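Local coordinates for CheC domain protein (Shewanella loihica PV-4, PDB 3IIC) that probably dephosphorylates the phosphorylated response regulator CheY in bacterial chemotaxis, as CheX-type members of the CheC-like phosphatases do, at residues 31-36 with 134-139; 55-60 with 150-155; 65-70 with 80-85. All blocks are in the same frame, centred on the assembly; numbering follows the deposited sequence.

Interaction 1 of 3, residues 31-36 with 134-139; sequences PNLKKD and QKIIMP
Asn-32 pairs with Ile-137 as a single antiparallel hydrogen-bonded bridge, in which Asn-32 N to Ile-137 O and Ile-137 N to Asn-32 O are both 2.8 Å; the otherwise irregular segment 31-36 thus pairs with strand 134-139 at one point, turns off, and comes back to it with Asp-36. The turn is made by Asn-32 itself. With CG anti to the backbone N (chi1 -169°), its amide oxygen OD1 accepts from Lys-34 N and from Lys-35 N, an Asx turn and an Asx motif sharing one acceptor, which is what asparagine offers where a chain must bend. On one side of the bridge the side chains are apolar. The ring of Pro-31 lies beside the selenomethionine Met-138, whose bend at the selenium brings CE tightly to Pro-31 CG at 3.5 Å, while Leu-33 sends CD2 alongside Ile-136 to reach CG1 at 3.8 Å. On the other side Lys-135 and Asp-36 form a salt bridge: the extended lysine chain runs across Asp-36 at about a right angle, and its NZ meets OD2 at 2.9 Å from above the carboxylate plane. A water accepts from Lys-135 NZ and Asp-36 N, and Lys-35 NZ donates to Asp-36 O. Ile-137 CD1 packs among Asn-32 O, Lys-35 O and Asp-36 CB. His-129 binds both partners of the salt bridge through its backbone, N to Asp-36 OD2 and O to Lys-135 NZ. Strand 134-141 also pairs with strand 147-154, and helix 4-22 packs on Ile-136 and Met-138 through Ile-7 and Leu-11.

Interaction 2 of 3, residues 55-60 with 150-155; sequences KGSLSI and EICFEG
Ser-57 and Ser-59 stand beside Cys-152 and Glu-150 on one face of an antiparallel strand pair, while Leu-58, Ile-151 and Phe-153 point to the other. Strands 55-60 and 150-154 run at 177° to each other and are tied by six backbone hydrogen bonds in the pairs Lys-55 with Glu-154, Ser-57 with Cys-152 and Ser-59 with Glu-150. Both serines place OG between the backbone N and the carbonyl carbon, a rotamer that small polar groups accept easily; Ser-57 OG lies 3.7 Å from Cys-152 CB and Ser-59 OG 3.6 Å from Glu-150 CB. The hydroxyls then grip the two ring nitrogens of His-129, Ser-57 at ND1 and Ser-59 at NE2, fixing the rotation of the imidazole. At the strand end Lys-55 and Glu-154 lie side by side, with Lys-55 CG 3.5 Å from Glu-154 OE1; their charged ends stay apart, and Glu-154 OE2 bonds to Ser-131 OG instead. Phe-153 takes an unusual first torsion (chi1 -130°) that swings its ring over the opposite strand, where Gly-56 CA makes a CH-pi contact 4.0 Å from the ring centroid. Lys-55 O lies over the same face. Glycine suits this non-hydrogen-bonded pair because the ring and Cys-152 O sit close against its CA. Farther along, Leu-58 CD1 approaches Ile-151 CG1 at 4.2 Å, branched aliphatics suited to a buried face. That face is covered by helix 4-22, with Phe-10 against both Leu-58 and Ile-151, and Phe-6 edge-to-face with Phe-153. Strands 43-51 and 134-141 flank the pair within the sheet, and on the serine face strand 125-129 and Thr-116 of the second subunit pack against it.

Interaction 3 of 3, residues 65-70 with 80-85; sequences TLILEI and ESIDEE
In a helix-loop-helix connection, the loop leading into helix 84-107 packs back on helix 64-75: Leu-68 and Ile-67, on the first helix, lie against residues 80-82 just ahead of the second. Leu-68 covers most of the ground. Its CG is anti to the carbonyl carbon (chi1 -59°), and the two methyls fork against the linking backbone: CD1 lies 3.7 Å from Glu-80 C, and CD2 lies 3.6 Å from Ser-81 O. The side chains of Glu-80 and Ser-81 are directed away from the helix, as fits a charged and a polar residue on the exposed side of the link. Ile-82 CD1 meets Ile-67 CG2 at 4.2 Å, the two isoleucines crossing at about a right angle, and Ile-82 CG1 is 4.3 Å from Leu-68 CD2. Ile-67 and Leu-68 go on to touch Val-86 in the second helix, and Ile-67 also reaches Leu-89 and Val-90, so the contact runs on into the packing between the helices. Asp-83 is the N-cap of helix 84-107, its OD1 accepting from Val-86 N, an acid whose negative charge probably suits the helix N-terminus. Across the two segments the attraction is van der Waals, aliphatic carbons against one another and against peptide atoms: non-directional packing that keeps the apolar groups together while the polar side chains of Glu-80 and Ser-81 turn outward.

Overall arrangement
Interaction 2 is the buried one, a regular strand pairing inside the sheet, whereas interaction 1 is a surface contact at which an irregular segment joins strand 134-141 by one bridge. The two share the sheet: strands 134-141 and 147-154 are neighbours, and Asp-36 OD2 comes within 2.6 Å of Glu-150 OE2, so the carboxylates may share a proton. His-129 serves both, giving its backbone to interaction 1 and its ring to interaction 2. Interaction 3, partly buried and centred about 25 Å from the centres of the others, joins helix 64-75 to the link before helix 84-107 by apolar contacts. Interaction 1, though at the surface, includes a buried carboxylate met by Lys-135; interaction 2 relies on repeated backbone bonds.

Interaction 1 of 3, residues 31-36 with 134-139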
loop_
_atom_site.group_PDB
_atom_site.type_symbol
_atom_site.label_atom_id
_atom_site.label_comp_id
_atom_site.label_asym_id
_atom_site.label_seq_id
_atom_site.Cartn_x
_atom_site.Cartn_y
_atom_site.Cartn_z
ATOM N N PRO A 31 6.221 -16.828 -12.663
ATOM C CA PRO A 31 5.874 -16.227 -11.388
ATOM C C PRO A 31 6.560 -16.860 -10.185
ATOM O O PRO A 31 7.017 -17.984 -10.252
ATOM C CB PRO A 31 4.345 -16.424 -11.312
ATOM C CG PRO A 31 4.109 -17.688 -12.056
ATOM C CD PRO A 31 5.183 -17.790 -13.111
ATOM N N ASN A 32 6.633 -16.089 -9.103
ATOM C CA ASN A 32 7.110 -16.566 -7.817
ATOM C C ASN A 32 5.818 -16.749 -7.006
ATOM O O ASN A 32 4.996 -15.830 -6.896
ATOM C CB ASN A 32 8.100 -15.580 -7.181
ATOM C CG ASN A 32 8.812 -16.158 -5.965
ATOM O OD1 ASN A 32 8.180 -16.631 -5.047
ATOM N ND2 ASN A 32 10.138 -16.090 -5.951
ATOM N N LEU A 33 5.646 -17.947 -6.479
ATOM C CA LEU A 33 4.477 -18.346 -5.686
ATOM C C LEU A 33 4.807 -18.516 -4.197
ATOM O O LEU A 33 3.919 -18.852 -3.427
ATOM C CB LEU A 33 3.925 -19.676 -6.232
ATOM C CG LEU A 33 3.686 -19.797 -7.746
ATOM C CD1 LEU A 33 3.285 -21.218 -8.138
ATOM C CD2 LEU A 33 2.662 -18.805 -8.194
ATOM N N LYS A 34 6.056 -18.246 -3.794
ATOM C CA LYS A 34 6.548 -18.484 -2.440
ATOM C C LYS A 34 7.084 -17.292 -1.657
ATOM O O LYS A 34 6.948 -17.280 -0.441
ATOM C CB LYS A 34 7.691 -19.503 -2.529
ATOM C CG LYS A 34 7.299 -20.898 -3.066
ATOM C CD LYS A 34 6.343 -21.693 -2.164
ATOM C CE LYS A 34 6.949 -21.986 -0.805
ATOM N NZ LYS A 34 6.148 -22.966 -0.024
ATOM N N LYS A 35 7.707 -16.318 -2.334
ATOM C CA LYS A 35 8.439 -15.243 -1.666
ATOM C C LYS A 35 8.317 -13.936 -2.432
ATOM O O LYS A 35 8.484 -13.916 -3.656
ATOM C CB LYS A 35 9.931 -15.634 -1.552
ATOM C CG LYS A 35 10.850 -14.668 -0.779
ATOM C CD LYS A 35 10.751 -14.823 0.736
ATOM C CE LYS A 35 11.229 -13.566 1.508
ATOM N NZ LYS A 35 10.181 -12.473 1.561
ATOM N N ASP A 36 8.010 -12.864 -1.682
ATOM C CA ASP A 36 7.932 -11.510 -2.196
ATOM C C ASP A 36 9.037 -10.684 -1.514
ATOM O O ASP A 36 9.917 -11.235 -0.859
ATOM C CB ASP A 36 6.513 -10.932 -2.048
ATOM C CG ASP A 36 6.064 -10.736 -0.591
ATOM O OD1 ASP A 36 6.863 -10.781 0.359
ATOM O OD2 ASP A 36 4.862 -10.533 -0.402
ATOM N N GLN A 134 -2.158 -17.305 0.041
ATOM C CA GLN A 134 -1.314 -17.676 -1.086
ATOM C C GLN A 134 -0.956 -16.394 -1.826
ATOM O O GLN A 134 -1.780 -15.486 -1.934
ATOM C CB GLN A 134 -2.028 -18.673 -1.995
ATOM N N LYS A 135 0.277 -16.336 -2.322
ATOM C CA LYS A 135 0.829 -15.179 -3.059
ATOM C C LYS A 135 1.267 -15.578 -4.448
ATOM O O LYS A 135 1.702 -16.700 -4.661
ATOM C CB LYS A 135 2.099 -14.669 -2.383
ATOM C CG LYS A 135 1.986 -14.340 -0.935
ATOM C CD LYS A 135 3.310 -13.801 -0.425
ATOM C CE LYS A 135 3.167 -13.308 0.996
ATOM N NZ LYS A 135 4.436 -12.718 1.498
ATOM N N ILE A 136 1.154 -14.649 -5.383
ATOM C CA ILE A 136 1.697 -14.802 -6.732
ATOM C C ILE A 136 2.328 -13.442 -7.076
ATOM O O ILE A 136 1.712 -12.408 -6.828
ATOM C CB ILE A 136 0.664 -15.290 -7.817
ATOM C CG1 ILE A 136 1.352 -15.423 -9.192
ATOM C CG2 ILE A 136 -0.525 -14.366 -7.911
ATOM C CD1 ILE A 136 0.639 -16.304 -10.244
ATOM N N ILE A 137 3.588 -13.465 -7.526
ATOM C CA ILE A 137 4.295 -12.273 -8.008
ATOM C C ILE A 137 4.708 -12.624 -9.430
ATOM O O ILE A 137 5.489 -13.566 -9.632
ATOM C CB ILE A 137 5.533 -11.872 -7.161
ATOM C CG1 ILE A 137 5.176 -11.809 -5.663
ATOM C CG2 ILE A 137 6.110 -10.541 -7.702
ATOM C CD1 ILE A 137 5.225 -13.145 -4.948
HETATM N N MSE A 138 4.118 -11.919 -10.398
HETATM C CA MSE A 138 4.360 -12.164 -11.804
HETATM C C MSE A 138 5.036 -10.987 -12.518
HETATM O O MSE A 138 4.497 -9.892 -12.488
HETATM C CB MSE A 138 3.065 -12.472 -12.538
HETATM C CG MSE A 138 3.336 -12.701 -14.034
HETATM SE SE MSE A 138 2.070 -13.741 -14.946
HETATM C CE MSE A 138 2.437 -15.419 -14.099
ATOM N N PRO A 139 6.179 -11.240 -13.197
ATOM C CA PRO A 139 6.822 -10.216 -13.998
ATOM C C PRO A 139 6.181 -10.091 -15.379
ATOM O O PRO A 139 5.691 -11.073 -15.943
ATOM C CB PRO A 139 8.250 -10.730 -14.131
ATOM C CG PRO A 139 8.108 -12.144 -14.136
ATOM C CD PRO A 139 6.963 -12.489 -13.239
HETATM O O HOH W 1 6.957 -13.684 1.106
#

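Interaction 2 of 3, residues 55-60 with 150-155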
loop_
_atom_site.group_PDB
_atom_site.type_symbol
_atom_site.label_atom_id
_atom_site.label_comp_id
_atom_site.label_asym_id
_atom_site.label_seq_id
_atom_site.Cartn_x
_atom_site.Cartn_y
_atom_site.Cartn_z
ATOM N N LYS A 55 -9.889 -11.611 3.016
ATOM C CA LYS A 55 -9.155 -10.378 2.827
ATOM C C LYS A 55 -7.922 -10.595 1.929
ATOM O O LYS A 55 -7.340 -11.694 1.886
ATOM C CB LYS A 55 -8.846 -9.694 4.167
ATOM C CG LYS A 55 -8.072 -10.505 5.169
ATOM C CD LYS A 55 -7.779 -9.729 6.452
ATOM C CE LYS A 55 -9.017 -9.530 7.310
ATOM N NZ LYS A 55 -8.679 -8.941 8.640
ATOM N N GLY A 56 -7.574 -9.552 1.181
ATOM C CA GLY A 56 -6.476 -9.611 0.237
ATOM C C GLY A 56 -5.880 -8.285 -0.137
ATOM O O GLY A 56 -6.275 -7.224 0.380
ATOM N N SER A 57 -4.931 -8.364 -1.057
ATOM C CA SER A 57 -4.189 -7.198 -1.495
ATOM C C SER A 57 -3.562 -7.376 -2.861
ATOM O O SER A 57 -3.213 -8.488 -3.260
ATOM C CB SER A 57 -3.116 -6.835 -0.443
ATOM O OG SER A 57 -2.310 -7.963 -0.099
ATOM N N LEU A 58 -3.487 -6.271 -3.593
ATOM C CA LEU A 58 -2.894 -6.241 -4.906
ATOM C C LEU A 58 -1.867 -5.087 -5.026
ATOM O O LEU A 58 -2.095 -4.021 -4.493
ATOM C CB LEU A 58 -3.986 -6.140 -5.967
ATOM C CG LEU A 58 -3.570 -5.988 -7.433
ATOM C CD1 LEU A 58 -4.551 -6.720 -8.332
ATOM C CD2 LEU A 58 -3.494 -4.531 -7.823
ATOM N N SER A 59 -0.736 -5.351 -5.682
ATOM C CA SER A 59 0.236 -4.295 -6.000
ATOM C C SER A 59 0.701 -4.459 -7.441
ATOM O O SER A 59 0.769 -5.571 -7.945
ATOM C CB SER A 59 1.415 -4.252 -5.020
ATOM O OG SER A 59 2.176 -5.432 -5.023
ATOM N N ILE A 60 0.915 -3.340 -8.113
ATOM C CA ILE A 60 1.433 -3.297 -9.484
ATOM C C ILE A 60 2.612 -2.297 -9.412
ATOM O O ILE A 60 2.396 -1.128 -9.113
ATOM C CB ILE A 60 0.406 -2.793 -10.544
ATOM C CG1 ILE A 60 -0.925 -3.602 -10.524
ATOM C CG2 ILE A 60 1.065 -2.838 -11.905
ATOM C CD1 ILE A 60 -2.045 -3.029 -11.437
ATOM N N GLU A 150 1.621 -8.285 -7.951
ATOM C CA GLU A 150 1.492 -9.227 -6.847
ATOM C C GLU A 150 0.035 -9.272 -6.366
ATOM O O GLU A 150 -0.565 -8.227 -6.101
ATOM C CB GLU A 150 2.457 -8.929 -5.699
ATOM C CG GLU A 150 2.274 -9.827 -4.454
ATOM C CD GLU A 150 3.412 -9.759 -3.435
ATOM O OE1 GLU A 150 4.338 -8.909 -3.546
ATOM O OE2 GLU A 150 3.349 -10.561 -2.482
ATOM N N ILE A 151 -0.525 -10.480 -6.295
ATOM C CA ILE A 151 -1.878 -10.719 -5.759
ATOM C C ILE A 151 -1.739 -11.634 -4.540
ATOM O O ILE A 151 -1.083 -12.670 -4.597
ATOM C CB ILE A 151 -2.876 -11.394 -6.786
ATOM C CG1 ILE A 151 -2.945 -10.599 -8.119
ATOM C CG2 ILE A 151 -4.296 -11.564 -6.133
ATOM C CD1 ILE A 151 -2.081 -11.150 -9.248
ATOM N N CYS A 152 -2.384 -11.247 -3.446
ATOM C CA CYS A 152 -2.349 -12.003 -2.197
ATOM C C CYS A 152 -3.770 -12.076 -1.620
ATOM O O CYS A 152 -4.488 -11.071 -1.600
ATOM C CB CYS A 152 -1.382 -11.295 -1.267
ATOM S SG CYS A 152 -1.170 -12.085 0.255
ATOM N N PHE A 153 -4.188 -13.259 -1.194
ATOM C CA PHE A 153 -5.561 -13.453 -0.688
ATOM C C PHE A 153 -5.629 -14.586 0.330
ATOM O O PHE A 153 -4.920 -15.563 0.183
ATOM C CB PHE A 153 -6.501 -13.730 -1.878
ATOM C CG PHE A 153 -7.744 -12.872 -1.877
ATOM C CD1 PHE A 153 -8.902 -13.270 -1.184
ATOM C CD2 PHE A 153 -7.745 -11.644 -2.551
ATOM C CE1 PHE A 153 -10.047 -12.452 -1.168
ATOM C CE2 PHE A 153 -8.884 -10.802 -2.534
ATOM C CZ PHE A 153 -10.045 -11.215 -1.846
ATOM N N GLU A 154 -6.451 -14.419 1.368
ATOM C CA GLU A 154 -6.680 -15.437 2.412
ATOM C C GLU A 154 -8.172 -15.500 2.745
ATOM O O GLU A 154 -8.809 -14.454 2.895
ATOM C CB GLU A 154 -5.884 -15.120 3.685
ATOM C CG GLU A 154 -6.097 -13.728 4.284
ATOM C CD GLU A 154 -5.610 -13.601 5.729
ATOM O OE1 GLU A 154 -6.434 -13.196 6.587
ATOM O OE2 GLU A 154 -4.417 -13.902 6.008
ATOM N N GLY A 155 -8.737 -16.705 2.838
ATOM C CA GLY A 155 -10.142 -16.862 3.246
ATOM C C GLY A 155 -10.811 -18.171 2.857
ATOM O O GLY A 155 -10.682 -18.578 1.703
ATOM O OXT GLY A 155 -11.502 -18.820 3.659
#

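Interaction 3 of 3, residues 65-70 with 80-85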
loop_
_atom_site.group_PDB
_atom_site.type_symbol
_atom_site.label_atom_id
_atom_site.label_comp_id
_atom_site.label_asym_id
_atom_site.label_seq_id
_atom_site.Cartn_x
_atom_site.Cartn_y
_atom_site.Cartn_z
ATOM N N THR A 65 11.674 3.556 -16.417
ATOM C CA THR A 65 11.698 3.638 -17.895
ATOM C C THR A 65 10.397 3.136 -18.538
ATOM O O THR A 65 9.947 3.698 -19.523
ATOM C CB THR A 65 12.903 2.890 -18.525
ATOM O OG1 THR A 65 12.904 1.548 -18.040
ATOM C CG2 THR A 65 14.246 3.558 -18.182
ATOM N N LEU A 66 9.785 2.109 -17.948
ATOM C CA LEU A 66 8.539 1.545 -18.460
ATOM C C LEU A 66 7.353 2.492 -18.276
ATOM O O LEU A 66 6.619 2.718 -19.225
ATOM C CB LEU A 66 8.234 0.176 -17.814
ATOM C CG LEU A 66 6.885 -0.472 -18.199
ATOM C CD1 LEU A 66 6.666 -0.544 -19.738
ATOM C CD2 LEU A 66 6.704 -1.836 -17.520
ATOM N N ILE A 67 7.161 3.017 -17.064
ATOM C CA ILE A 67 6.028 3.905 -16.786
ATOM C C ILE A 67 6.148 5.226 -17.519
ATOM O O ILE A 67 5.128 5.760 -17.952
ATOM C CB ILE A 67 5.763 4.116 -15.255
ATOM C CG1 ILE A 67 4.365 4.694 -15.024
ATOM C CG2 ILE A 67 6.893 4.946 -14.579
ATOM C CD1 ILE A 67 3.212 3.801 -15.550
ATOM N N LEU A 68 7.376 5.743 -17.674
ATOM C CA LEU A 68 7.594 6.973 -18.464
ATOM C C LEU A 68 7.334 6.738 -19.973
ATOM O O LEU A 68 6.871 7.639 -20.641
ATOM C CB LEU A 68 8.974 7.629 -18.164
ATOM C CG LEU A 68 9.221 8.046 -16.687
ATOM C CD1 LEU A 68 10.557 8.831 -16.490
ATOM C CD2 LEU A 68 8.055 8.872 -16.151
ATOM N N GLU A 69 7.611 5.539 -20.496
ATOM C CA GLU A 69 7.273 5.216 -21.896
ATOM C C GLU A 69 5.750 5.089 -22.083
ATOM O O GLU A 69 5.204 5.540 -23.115
ATOM C CB GLU A 69 7.960 3.936 -22.377
ATOM C CG GLU A 69 7.663 3.612 -23.874
ATOM C CD GLU A 69 8.131 4.681 -24.864
ATOM O OE1 GLU A 69 9.010 5.494 -24.512
ATOM O OE2 GLU A 69 7.609 4.695 -26.000
ATOM N N ILE A 70 5.076 4.452 -21.113
ATOM C CA ILE A 70 3.618 4.373 -21.111
ATOM C C ILE A 70 3.066 5.813 -21.243
ATOM O O ILE A 70 2.255 6.074 -22.128
ATOM C CB ILE A 70 3.029 3.626 -19.857
ATOM C CG1 ILE A 70 3.311 2.120 -19.938
ATOM C CG2 ILE A 70 1.501 3.826 -19.805
ATOM C CD1 ILE A 70 2.972 1.284 -18.660
ATOM N N GLU A 80 10.530 12.771 -17.961
ATOM C CA GLU A 80 11.900 12.849 -17.331
ATOM C C GLU A 80 12.062 12.199 -15.954
ATOM O O GLU A 80 13.096 11.564 -15.723
ATOM C CB GLU A 80 12.541 14.262 -17.304
ATOM C CG GLU A 80 13.302 14.647 -18.568
ATOM C CD GLU A 80 13.970 16.000 -18.425
ATOM O OE1 GLU A 80 13.259 16.979 -18.097
ATOM O OE2 GLU A 80 15.200 16.098 -18.657
ATOM N N SER A 81 11.106 12.423 -15.038
ATOM C CA SER A 81 11.060 11.751 -13.717
ATOM C C SER A 81 9.620 11.366 -13.359
ATOM O O SER A 81 8.671 11.753 -14.046
ATOM C CB SER A 81 11.625 12.648 -12.609
ATOM O OG SER A 81 10.670 13.604 -12.177
ATOM N N ILE A 82 9.470 10.649 -12.253
ATOM C CA ILE A 82 8.159 10.208 -11.778
ATOM C C ILE A 82 7.584 11.328 -10.916
ATOM O O ILE A 82 8.060 11.556 -9.818
ATOM C CB ILE A 82 8.246 8.863 -11.037
ATOM C CG1 ILE A 82 8.656 7.769 -12.019
ATOM C CG2 ILE A 82 6.909 8.508 -10.385
ATOM C CD1 ILE A 82 9.019 6.463 -11.338
ATOM N N ASP A 83 6.557 12.002 -11.439
ATOM C CA ASP A 83 5.902 13.140 -10.783
ATOM C C ASP A 83 4.456 12.805 -10.442
ATOM O O ASP A 83 4.053 11.635 -10.494
ATOM C CB ASP A 83 6.064 14.434 -11.639
ATOM C CG ASP A 83 5.499 14.315 -13.041
ATOM O OD1 ASP A 83 4.755 13.349 -13.386
ATOM O OD2 ASP A 83 5.847 15.214 -13.828
ATOM N N GLU A 84 3.699 13.826 -10.051
ATOM C CA GLU A 84 2.310 13.676 -9.704
ATOM C C GLU A 84 1.479 13.165 -10.877
ATOM O O GLU A 84 0.583 12.354 -10.633
ATOM C CB GLU A 84 1.723 14.968 -9.150
ATOM C CG GLU A 84 0.470 14.735 -8.325
ATOM C CD GLU A 84 -0.274 16.018 -7.987
ATOM O OE1 GLU A 84 -0.428 16.293 -6.772
ATOM O OE2 GLU A 84 -0.704 16.742 -8.926
ATOM N N GLU A 85 1.737 13.620 -12.117
ATOM C CA GLU A 85 1.003 13.112 -13.308
ATOM C C GLU A 85 1.161 11.600 -13.368
ATOM O O GLU A 85 0.187 10.878 -13.540
ATOM C CB GLU A 85 1.492 13.690 -14.664
ATOM C CG GLU A 85 0.962 15.048 -15.081
ATOM C CD GLU A 85 0.932 15.210 -16.621
ATOM O OE1 GLU A 85 1.896 14.828 -17.326
ATOM O OE2 GLU A 85 -0.081 15.721 -17.132
#